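Local coordinates for hemolysin activator protein CdiB (Acinetobacter baumannii ACICU, PDB 6WIL) that probably secretes its partner toxin of contact-dependent growth inhibition across the outer membrane, as a TpsB transporter of the Omp85 superfamily, at residues 413-425 and 436-449. Numbering follows the deposited sequence.
Sequences RAPLWSADLRYTT and YRLNWRGQYAPKIL. With C8E ((hydroxyethyloxy)tri(ethyloxy)octane), chain D.
Strands 414-425 and 436-444 pair as the two antiparallel arms of a beta hairpin in the wall of the 16-stranded transmembrane barrel. Their axes come within 4.7 Å, at 173° between directions. The hydrogen-bonded pairs run from Trp417 with Tyr444 to Thr425 with Tyr436, each closed by two backbone bonds. Beyond them, water 1 donates to Pro415 O and accepts from Lys447 N.

Side chains alternate between the two faces of the sheet. Trp417, Ala419, Leu421 and Tyr423 share the outer, lipid-facing side with Tyr436, Leu438, Trp440 and Tyr444. With CG anti to the backbone N (chi1 177°), the Trp440 indole reaches across to strand 414-425. It turns its edge to that backbone and to Ala419, with CZ3 3.4 Å from Ala419 CB. One face of the ring lies against the backbone N of Gly442, and the glycine leaves room for it. Tyr423 and Tyr436 cross at about a right angle, rim to rim, CD2 of Tyr423 4.0 Å from CE2 of Tyr436. The alkyl tail of the detergent C8E lies in this belt; its C4 is 3.7 Å from Ala419 CB, and its C1 sits over one face of the Trp417 ring.

The inner face is polar. Asp420 and Arg441 lie side by side in a salt bridge, although the position of Asp420 OD1 is doubtful. Arg422 and Arg437 also run together, NH1 to NH1 at 3.6 Å; Arg422 is balanced by salt bridges to Asp27 and Asp377. Near the loop, Leu416 CD1 packs 3.6 Å from Gln443 CG and also touches Leu449.

Strand 374-386 continues the sheet beside 414-425, and strand 476-487 lies beside 436-444. Inside the barrel, helix 8-27 meets Arg422 through Gln23 and Arg441 through Lys19.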
ATOM      1  N   ARG A 413     -26.613   8.799   5.593  1.00 86.94           N
ATOM      2  CA  ARG A 413     -25.483   9.523   6.176  1.00 88.16           C
ATOM      3  C   ARG A 413     -24.885   8.753   7.352  1.00 87.40           C
ATOM      4  O   ARG A 413     -24.872   9.212   8.496  1.00 85.30           O
ATOM      5  CB  ARG A 413     -25.896  10.936   6.599  1.00 76.24           C
ATOM      6  CG  ARG A 413     -26.314  11.831   5.448  1.00 74.42           C
ATOM      7  CD  ARG A 413     -26.751  13.199   5.944  1.00 78.97           C
ATOM      8  NE  ARG A 413     -25.662  13.940   6.577  1.00 77.26           N
ATOM      9  CZ  ARG A 413     -24.894  14.823   5.945  1.00 73.74           C
ATOM     10  NH1 ARG A 413     -23.928  15.456   6.600  1.00 59.10           N
ATOM     11  NH2 ARG A 413     -25.095  15.077   4.660  1.00 62.81           N
ATOM     12  N   ALA A 414     -24.385   7.554   7.046  1.00 82.15           N
ATOM     13  CA  ALA A 414     -23.756   6.699   8.042  1.00 79.03           C
ATOM     14  C   ALA A 414     -22.243   6.839   7.934  1.00 69.68           C
ATOM     15  O   ALA A 414     -21.634   6.249   7.027  1.00 70.99           O
ATOM     16  CB  ALA A 414     -24.181   5.240   7.850  1.00 60.13           C
ATOM     17  N   PRO A 415     -21.590   7.604   8.818  1.00 63.38           N
ATOM     18  CA  PRO A 415     -20.138   7.794   8.702  1.00 65.62           C
ATOM     19  C   PRO A 415     -19.344   6.719   9.426  1.00 59.70           C
ATOM     20  O   PRO A 415     -19.618   6.406  10.588  1.00 75.37           O
ATOM     21  CB  PRO A 415     -19.924   9.170   9.337  1.00 58.55           C
ATOM     22  CG  PRO A 415     -20.986   9.237  10.396  1.00 78.75           C
ATOM     23  CD  PRO A 415     -22.167   8.425   9.897  1.00 67.62           C
ATOM     24  N   LEU A 416     -18.355   6.146   8.747  1.00 54.74           N
ATOM     25  CA  LEU A 416     -17.497   5.124   9.327  1.00 53.00           C
ATOM     26  C   LEU A 416     -16.044   5.541   9.174  1.00 55.28           C
ATOM     27  O   LEU A 416     -15.615   5.932   8.084  1.00 54.48           O
ATOM     28  CB  LEU A 416     -17.726   3.764   8.665  1.00 48.87           C
ATOM     29  CG  LEU A 416     -17.045   2.601   9.388  1.00 57.46           C
ATOM     30  CD1 LEU A 416     -17.661   2.421  10.762  1.00 52.05           C
ATOM     31  CD2 LEU A 416     -17.120   1.315   8.583  1.00 47.41           C
ATOM     32  N   TRP A 417     -15.297   5.465  10.270  1.00 53.17           N
ATOM     33  CA  TRP A 417     -13.867   5.728  10.269  1.00 39.69           C
ATOM     34  C   TRP A 417     -13.121   4.404  10.308  1.00 47.52           C
ATOM     35  O   TRP A 417     -13.394   3.556  11.161  1.00 52.58           O
ATOM     36  CB  TRP A 417     -13.467   6.597  11.462  1.00 58.11           C
ATOM     37  CG  TRP A 417     -13.883   8.018  11.320  1.00 59.21           C
ATOM     38  CD1 TRP A 417     -15.075   8.564  11.689  1.00 53.98           C
ATOM     39  CD2 TRP A 417     -13.108   9.083  10.759  1.00 70.90           C
ATOM     40  NE1 TRP A 417     -15.092   9.905  11.395  1.00 61.29           N
ATOM     41  CE2 TRP A 417     -13.895  10.250  10.825  1.00 63.23           C
ATOM     42  CE3 TRP A 417     -11.824   9.164  10.211  1.00 75.48           C
ATOM     43  CZ2 TRP A 417     -13.442  11.481  10.359  1.00 59.49           C
ATOM     44  CZ3 TRP A 417     -11.375  10.389   9.751  1.00 65.04           C
ATOM     45  CH2 TRP A 417     -12.183  11.531   9.828  1.00 67.43           C
ATOM     46  N   SER A 418     -12.188   4.228   9.380  1.00 56.38           N
ATOM     47  CA  SER A 418     -11.380   3.022   9.309  1.00 46.02           C
ATOM     48  C   SER A 418      -9.910   3.403   9.282  1.00 52.64           C
ATOM     49  O   SER A 418      -9.529   4.439   8.729  1.00 47.84           O
ATOM     50  CB  SER A 418     -11.729   2.180   8.077  1.00 30.20           C
ATOM     51  OG  SER A 418     -13.016   1.606   8.211  1.00 55.31           O
ATOM     52  N   ALA A 419      -9.087   2.557   9.889  1.00 46.58           N
ATOM     53  CA  ALA A 419      -7.663   2.828   9.969  1.00 43.58           C
ATOM     54  C   ALA A 419      -6.897   1.518   9.893  1.00 49.32           C
ATOM     55  O   ALA A 419      -7.417   0.452  10.235  1.00 44.46           O
ATOM     56  CB  ALA A 419      -7.309   3.589  11.249  1.00 45.96           C
ATOM     57  N   ASP A 420      -5.651   1.616   9.439  1.00 47.60           N
ATOM     58  CA  ASP A 420      -4.800   0.459   9.228  1.00 47.89           C
ATOM     59  C   ASP A 420      -3.364   0.837   9.530  1.00 47.02           C
ATOM     60  O   ASP A 420      -2.935   1.963   9.272  1.00 39.28           O
ATOM     61  CB  ASP A 420      -4.904  -0.060   7.793  1.00 56.56           C
ATOM     62  CG  ASP A 420      -6.131  -0.897   7.577  1.00 68.60           C
ATOM     63  OD1 ASP A 420      -6.189  -1.991   8.169  1.00 81.16           O
ATOM     64  OD2 ASP A 420      -7.041  -0.454   6.842  1.00 80.37           O
ATOM     65  N   LEU A 421      -2.621  -0.120  10.074  1.00 40.86           N
ATOM     66  CA  LEU A 421      -1.211   0.098  10.352  1.00 47.60           C
ATOM     67  C   LEU A 421      -0.487  -1.233  10.259  1.00 49.15           C
ATOM     68  O   LEU A 421      -0.953  -2.233  10.812  1.00 44.83           O
ATOM     69  CB  LEU A 421      -1.011   0.725  11.733  1.00 42.51           C
ATOM     70  CG  LEU A 421       0.347   1.380  11.971  1.00 51.28           C
ATOM     71  CD1 LEU A 421       0.181   2.602  12.855  1.00 50.85           C
ATOM     72  CD2 LEU A 421       1.320   0.394  12.597  1.00 55.94           C
ATOM     73  N   ARG A 422       0.643  -1.241   9.556  1.00 45.31           N
ATOM     74  CA  ARG A 422       1.477  -2.428   9.460  1.00 40.25           C
ATOM     75  C   ARG A 422       2.932  -2.032   9.647  1.00 42.24           C
ATOM     76  O   ARG A 422       3.356  -0.961   9.202  1.00 38.70           O
ATOM     77  CB  ARG A 422       1.289  -3.146   8.118  1.00 48.70           C
ATOM     78  CG  ARG A 422      -0.111  -3.705   7.909  1.00 55.25           C
ATOM     79  CD  ARG A 422      -0.164  -4.596   6.683  1.00 65.61           C
ATOM     80  NE  ARG A 422       0.276  -3.889   5.484  1.00 70.41           N
ATOM     81  CZ  ARG A 422       0.465  -4.466   4.302  1.00 68.24           C
ATOM     82  NH1 ARG A 422       0.258  -5.768   4.156  1.00 51.34           N
ATOM     83  NH2 ARG A 422       0.867  -3.740   3.265  1.00 61.15           N
ATOM     84  N   TYR A 423       3.691  -2.899  10.314  1.00 38.58           N
ATOM     85  CA  TYR A 423       5.107  -2.658  10.558  1.00 35.55           C
ATOM     86  C   TYR A 423       5.877  -3.961  10.409  1.00 41.37           C
ATOM     87  O   TYR A 423       5.457  -4.999  10.930  1.00 37.84           O
ATOM     88  CB  TYR A 423       5.335  -2.062  11.952  1.00 43.38           C
ATOM     89  CG  TYR A 423       6.784  -1.780  12.275  1.00 41.44           C
ATOM     90  CD1 TYR A 423       7.438  -0.685  11.727  1.00 39.17           C
ATOM     91  CD2 TYR A 423       7.496  -2.602  13.139  1.00 49.90           C
ATOM     92  CE1 TYR A 423       8.759  -0.421  12.024  1.00 44.28           C
ATOM     93  CE2 TYR A 423       8.821  -2.344  13.442  1.00 47.41           C
ATOM     94  CZ  TYR A 423       9.445  -1.253  12.881  1.00 43.31           C
ATOM     95  OH  TYR A 423      10.763  -0.987  13.176  1.00 47.55           O
ATOM     96  N   THR A 424       7.004  -3.897   9.702  1.00 41.49           N
ATOM     97  CA  THR A 424       7.861  -5.045   9.455  1.00 40.82           C
ATOM     98  C   THR A 424       9.309  -4.625   9.641  1.00 43.88           C
ATOM     99  O   THR A 424       9.710  -3.550   9.188  1.00 39.34           O
ATOM    100  CB  THR A 424       7.655  -5.601   8.033  1.00 39.68           C
ATOM    101  OG1 THR A 424       6.447  -6.363   7.985  1.00 53.31           O
ATOM    102  CG2 THR A 424       8.818  -6.482   7.608  1.00 50.30           C
ATOM    103  N   THR A 425      10.090  -5.466  10.315  1.00 40.24           N
ATOM    104  CA  THR A 425      11.523  -5.242  10.407  1.00 45.10           C
ATOM    105  C   THR A 425      12.221  -6.571  10.623  1.00 51.37           C
ATOM    106  O   THR A 425      11.658  -7.474  11.258  1.00 51.76           O
ATOM    107  CB  THR A 425      11.890  -4.271  11.541  1.00 49.54           C
ATOM    108  OG1 THR A 425      13.302  -4.020  11.516  1.00 55.57           O
ATOM    109  CG2 THR A 425      11.511  -4.849  12.894  1.00 33.76           C
ATOM    110  N   TYR A 436       9.995  -9.436  12.457  1.00 46.67           N
ATOM    111  CA  TYR A 436       8.881  -9.079  13.324  1.00 49.88           C
ATOM    112  C   TYR A 436       7.807  -8.386  12.502  1.00 43.56           C
ATOM    113  O   TYR A 436       8.107  -7.521  11.673  1.00 47.99           O
ATOM    114  CB  TYR A 436       9.325  -8.169  14.474  1.00 43.98           C
ATOM    115  CG  TYR A 436       8.173  -7.543  15.227  1.00 32.44           C
ATOM    116  CD1 TYR A 436       7.488  -8.251  16.204  1.00 39.52           C
ATOM    117  CD2 TYR A 436       7.767  -6.244  14.953  1.00 36.28           C
ATOM    118  CE1 TYR A 436       6.433  -7.679  16.889  1.00 51.32           C
ATOM    119  CE2 TYR A 436       6.716  -5.665  15.632  1.00 45.21           C
ATOM    120  CZ  TYR A 436       6.053  -6.385  16.599  1.00 49.61           C
ATOM    121  OH  TYR A 436       5.004  -5.809  17.276  1.00 47.37           O
ATOM    122  N   ARG A 437       6.552  -8.756  12.747  1.00 51.06           N
ATOM    123  CA  ARG A 437       5.434  -8.253  11.962  1.00 52.80           C
ATOM    124  C   ARG A 437       4.288  -7.852  12.878  1.00 51.46           C
ATOM    125  O   ARG A 437       3.869  -8.640  13.730  1.00 48.90           O
ATOM    126  CB  ARG A 437       4.952  -9.309  10.964  1.00 53.77           C
ATOM    127  CG  ARG A 437       3.751  -8.878  10.158  1.00 69.90           C
ATOM    128  CD  ARG A 437       4.178  -8.232   8.862  1.00 80.13           C
ATOM    129  NE  ARG A 437       3.036  -7.824   8.054  1.00 87.60           N
ATOM    130  CZ  ARG A 437       2.280  -8.665   7.357  1.00 96.99           C
ATOM    131  NH1 ARG A 437       1.259  -8.206   6.649  1.00 81.05           N
ATOM    132  NH2 ARG A 437       2.533  -9.966   7.379  1.00 99.30           N
ATOM    133  N   LEU A 438       3.775  -6.636  12.686  1.00 36.24           N
ATOM    134  CA  LEU A 438       2.607  -6.153  13.410  1.00 48.82           C
ATOM    135  C   LEU A 438       1.564  -5.657  12.420  1.00 49.74           C
ATOM    136  O   LEU A 438       1.866  -4.820  11.564  1.00 44.16           O
ATOM    137  CB  LEU A 438       2.974  -5.030  14.391  1.00 61.29           C
ATOM    138  CG  LEU A 438       1.816  -4.368  15.148  1.00 59.63           C
ATOM    139  CD1 LEU A 438       2.176  -4.168  16.612  1.00 48.06           C
ATOM    140  CD2 LEU A 438       1.428  -3.034  14.517  1.00 49.54           C
ATOM    141  N   ASN A 439       0.342  -6.174  12.545  1.00 39.05           N
ATOM    142  CA  ASN A 439      -0.805  -5.729  11.765  1.00 52.82           C
ATOM    143  C   ASN A 439      -1.847  -5.148  12.709  1.00 51.23           C
ATOM    144  O   ASN A 439      -2.233  -5.796  13.686  1.00 43.43           O
ATOM    145  CB  ASN A 439      -1.417  -6.882  10.965  1.00 54.48           C
ATOM    146  CG  ASN A 439      -0.442  -7.494   9.989  1.00 68.24           C
ATOM    147  OD1 ASN A 439       0.373  -6.795   9.390  1.00 64.23           O
ATOM    148  ND2 ASN A 439      -0.516  -8.811   9.826  1.00 82.13           N
ATOM    149  N   TRP A 440      -2.306  -3.934  12.412  1.00 45.95           N
ATOM    150  CA  TRP A 440      -3.308  -3.263  13.226  1.00 50.64           C
ATOM    151  C   TRP A 440      -4.399  -2.691  12.335  1.00 51.14           C
ATOM    152  O   TRP A 440      -4.107  -2.013  11.345  1.00 47.13           O
ATOM    153  CB  TRP A 440      -2.689  -2.146  14.065  1.00 37.77           C
ATOM    154  CG  TRP A 440      -3.702  -1.387  14.865  1.00 56.02           C
ATOM    155  CD1 TRP A 440      -4.135  -1.678  16.126  1.00 50.86           C
ATOM    156  CD2 TRP A 440      -4.413  -0.212  14.457  1.00 58.01           C
ATOM    157  NE1 TRP A 440      -5.070  -0.754  16.530  1.00 49.36           N
ATOM    158  CE2 TRP A 440      -5.257   0.157  15.524  1.00 50.18           C
ATOM    159  CE3 TRP A 440      -4.417   0.566  13.295  1.00 53.90           C
ATOM    160  CZ2 TRP A 440      -6.096   1.267  15.463  1.00 53.73           C
ATOM    161  CZ3 TRP A 440      -5.250   1.667  13.239  1.00 49.13           C
ATOM    162  CH2 TRP A 440      -6.077   2.008  14.314  1.00 49.54           C
ATOM    163  N   ARG A 441      -5.650  -2.954  12.700  1.00 40.41           N
ATOM    164  CA  ARG A 441      -6.807  -2.410  12.006  1.00 48.93           C
ATOM    165  C   ARG A 441      -7.810  -1.920  13.039  1.00 43.05           C
ATOM    166  O   ARG A 441      -8.022  -2.576  14.061  1.00 46.83           O
ATOM    167  CB  ARG A 441      -7.446  -3.460  11.089  1.00 45.25           C
ATOM    168  CG  ARG A 441      -8.767  -3.037  10.481  1.00 55.74           C
ATOM    169  CD  ARG A 441      -9.018  -3.751   9.166  1.00 66.30           C
ATOM    170  NE  ARG A 441      -7.966  -3.473   8.192  1.00 78.09           N
ATOM    171  CZ  ARG A 441      -7.985  -3.900   6.933  1.00 75.58           C
ATOM    172  NH1 ARG A 441      -6.988  -3.601   6.110  1.00 69.77           N
ATOM    173  NH2 ARG A 441      -9.006  -4.618   6.498  1.00 77.68           N
ATOM    174  N   GLY A 442      -8.413  -0.771  12.775  1.00 41.87           N
ATOM    175  CA  GLY A 442      -9.327  -0.166  13.724  1.00 46.57           C
ATOM    176  C   GLY A 442     -10.507   0.471  13.025  1.00 46.78           C
ATOM    177  O   GLY A 442     -10.405   0.952  11.894  1.00 44.14           O
ATOM    178  N   GLN A 443     -11.637   0.482  13.726  1.00 51.38           N
ATOM    179  CA  GLN A 443     -12.877   1.043  13.214  1.00 49.28           C
ATOM    180  C   GLN A 443     -13.581   1.813  14.321  1.00 54.98           C
ATOM    181  O   GLN A 443     -13.677   1.335  15.455  1.00 45.32           O
ATOM    182  CB  GLN A 443     -13.792  -0.060  12.669  1.00 39.63           C
ATOM    183  CG  GLN A 443     -15.221   0.364  12.437  1.00 33.67           C
ATOM    184  CD  GLN A 443     -16.055  -0.745  11.839  1.00 42.36           C
ATOM    185  OE1 GLN A 443     -15.623  -1.424  10.907  1.00 67.85           O
ATOM    186  NE2 GLN A 443     -17.253  -0.942  12.375  1.00 45.03           N
ATOM    187  N   TYR A 444     -14.067   3.009  13.988  1.00 43.45           N
ATOM    188  CA  TYR A 444     -14.813   3.851  14.917  1.00 39.11           C
ATOM    189  C   TYR A 444     -16.072   4.355  14.229  1.00 43.97           C
ATOM    190  O   TYR A 444     -15.993   4.988  13.171  1.00 40.96           O
ATOM    191  CB  TYR A 444     -13.965   5.029  15.407  1.00 44.54           C
ATOM    192  CG  TYR A 444     -14.781   6.115  16.070  1.00 60.56           C
ATOM    193  CD1 TYR A 444     -15.249   5.966  17.371  1.00 68.64           C
ATOM    194  CD2 TYR A 444     -15.090   7.288  15.394  1.00 64.61           C
ATOM    195  CE1 TYR A 444     -16.001   6.957  17.977  1.00 64.70           C
ATOM    196  CE2 TYR A 444     -15.839   8.282  15.991  1.00 73.30           C
ATOM    197  CZ  TYR A 444     -16.292   8.113  17.281  1.00 78.05           C
ATOM    198  OH  TYR A 444     -17.037   9.108  17.871  1.00 82.95           O
ATOM    199  N   ALA A 445     -17.226   4.088  14.834  1.00 46.07           N
ATOM    200  CA  ALA A 445     -18.518   4.495  14.292  1.00 56.21           C
ATOM    201  C   ALA A 445     -19.192   5.482  15.235  1.00 67.29           C
ATOM    202  O   ALA A 445     -19.546   5.105  16.366  1.00 58.87           O
ATOM    203  CB  ALA A 445     -19.419   3.280  14.071  1.00 44.95           C
ATOM    204  N   PRO A 446     -19.392   6.741  14.834  1.00 72.06           N
ATOM    205  CA  PRO A 446     -20.130   7.668  15.705  1.00 69.44           C
ATOM    206  C   PRO A 446     -21.582   7.277  15.916  1.00 71.29           C
ATOM    207  O   PRO A 446     -22.126   7.530  16.997  1.00 77.55           O
ATOM    208  CB  PRO A 446     -20.013   9.012  14.971  1.00 70.81           C
ATOM    209  CG  PRO A 446     -18.814   8.867  14.096  1.00 57.64           C
ATOM    210  CD  PRO A 446     -18.786   7.428  13.680  1.00 69.77           C
ATOM    211  N   LYS A 447     -22.229   6.672  14.925  1.00 63.13           N
ATOM    212  CA  LYS A 447     -23.640   6.330  15.010  1.00 51.59           C
ATOM    213  C   LYS A 447     -23.824   4.819  15.013  1.00 69.71           C
ATOM    214  O   LYS A 447     -22.872   4.046  14.879  1.00 66.77           O
ATOM    215  CB  LYS A 447     -24.423   6.962  13.852  1.00 48.19           C
ATOM    216  CG  LYS A 447     -24.189   8.456  13.705  1.00 64.72           C
ATOM    217  CD  LYS A 447     -24.332   9.158  15.047  1.00 77.78           C
ATOM    218  CE  LYS A 447     -24.083  10.650  14.933  1.00 83.81           C
ATOM    219  NZ  LYS A 447     -22.793  11.103  15.530  1.00 80.28           N
ATOM    220  N   ILE A 448     -25.083   4.409  15.176  1.00 79.96           N
ATOM    221  CA  ILE A 448     -25.422   2.993  15.164  1.00 68.55           C
ATOM    222  C   ILE A 448     -25.171   2.422  13.777  1.00 62.85           C
ATOM    223  O   ILE A 448     -25.481   3.052  12.758  1.00 68.05           O
ATOM    224  CB  ILE A 448     -26.887   2.790  15.591  1.00 67.68           C
ATOM    225  CG1 ILE A 448     -27.107   3.320  17.011  1.00 86.30           C
ATOM    226  CG2 ILE A 448     -27.288   1.325  15.482  1.00 79.19           C
ATOM    227  CD1 ILE A 448     -26.102   2.817  18.010  1.00 68.20           C
ATOM    228  N   LEU A 449     -24.595   1.225  13.733  1.00 69.23           N
ATOM    229  CA  LEU A 449     -24.348   0.512  12.491  1.00 69.59           C
ATOM    230  C   LEU A 449     -25.297  -0.671  12.365  1.00 65.10           C
ATOM    231  O   LEU A 449     -25.743  -1.242  13.365  1.00 65.40           O
ATOM    232  CB  LEU A 449     -22.904   0.009  12.419  1.00 59.82           C
ATOM    233  CG  LEU A 449     -21.791   1.050  12.362  1.00 54.97           C
ATOM    234  CD1 LEU A 449     -20.443   0.353  12.355  1.00 55.88           C
ATOM    235  CD2 LEU A 449     -21.951   1.930  11.133  1.00 55.57           C
TER
HETATM  236  C1  C8E D 603      -9.654   9.656  13.326  1.00 84.31           C
HETATM  237  C2  C8E D 603     -10.178   8.227  13.451  1.00 88.55           C
HETATM  238  C3  C8E D 603      -9.268   7.267  12.687  1.00 74.36           C
HETATM  239  C4  C8E D 603      -9.770   5.836  12.866  1.00 72.17           C
HETATM  240  C5  C8E D 603      -9.535   5.388  14.306  1.00 75.80           C
HETATM  241  C6  C8E D 603     -10.225   4.046  14.527  1.00 61.01           C
HETATM  242  C7  C8E D 603      -9.448   3.243  15.566  1.00 68.29           C
HETATM  243  C8  C8E D 603     -10.048   3.476  16.950  1.00 62.97           C
HETATM  244  O9  C8E D 603     -10.489   2.248  17.455  1.00 81.31           O
HETATM  245  C10 C8E D 603     -11.089   2.315  18.718  1.00 70.83           C
HETATM  246  C11 C8E D 603     -11.764   0.981  19.028  1.00 60.35           C
HETATM  247  O12 C8E D 603     -11.433   0.578  20.328  1.00 68.92           O
HETATM  248  C13 C8E D 603     -12.190  -0.500  20.804  1.00 64.35           C
HETATM  249  C14 C8E D 603     -11.772  -0.832  22.236  1.00 65.75           C
HETATM  250  O15 C8E D 603     -10.455  -0.415  22.464  1.00 71.16           O
HETATM  251  C16 C8E D 603      -9.946  -0.796  23.712  1.00 59.84           C
HETATM  252  C17 C8E D 603      -8.416  -0.774  23.689  1.00 68.09           C
HETATM  253  O18 C8E D 603      -7.951   0.539  23.539  1.00 68.84           O
HETATM  254  C19 C8E D 603      -6.589   0.697  23.824  1.00 76.24           C
HETATM  255  C20 C8E D 603      -5.857   1.252  22.601  1.00 66.23           C
HETATM  256  O21 C8E D 603      -6.448   2.456  22.195  1.00 65.80           O
HETATM  257  O   HOH W   1     -21.411   5.963  12.720  1.00 68.77           O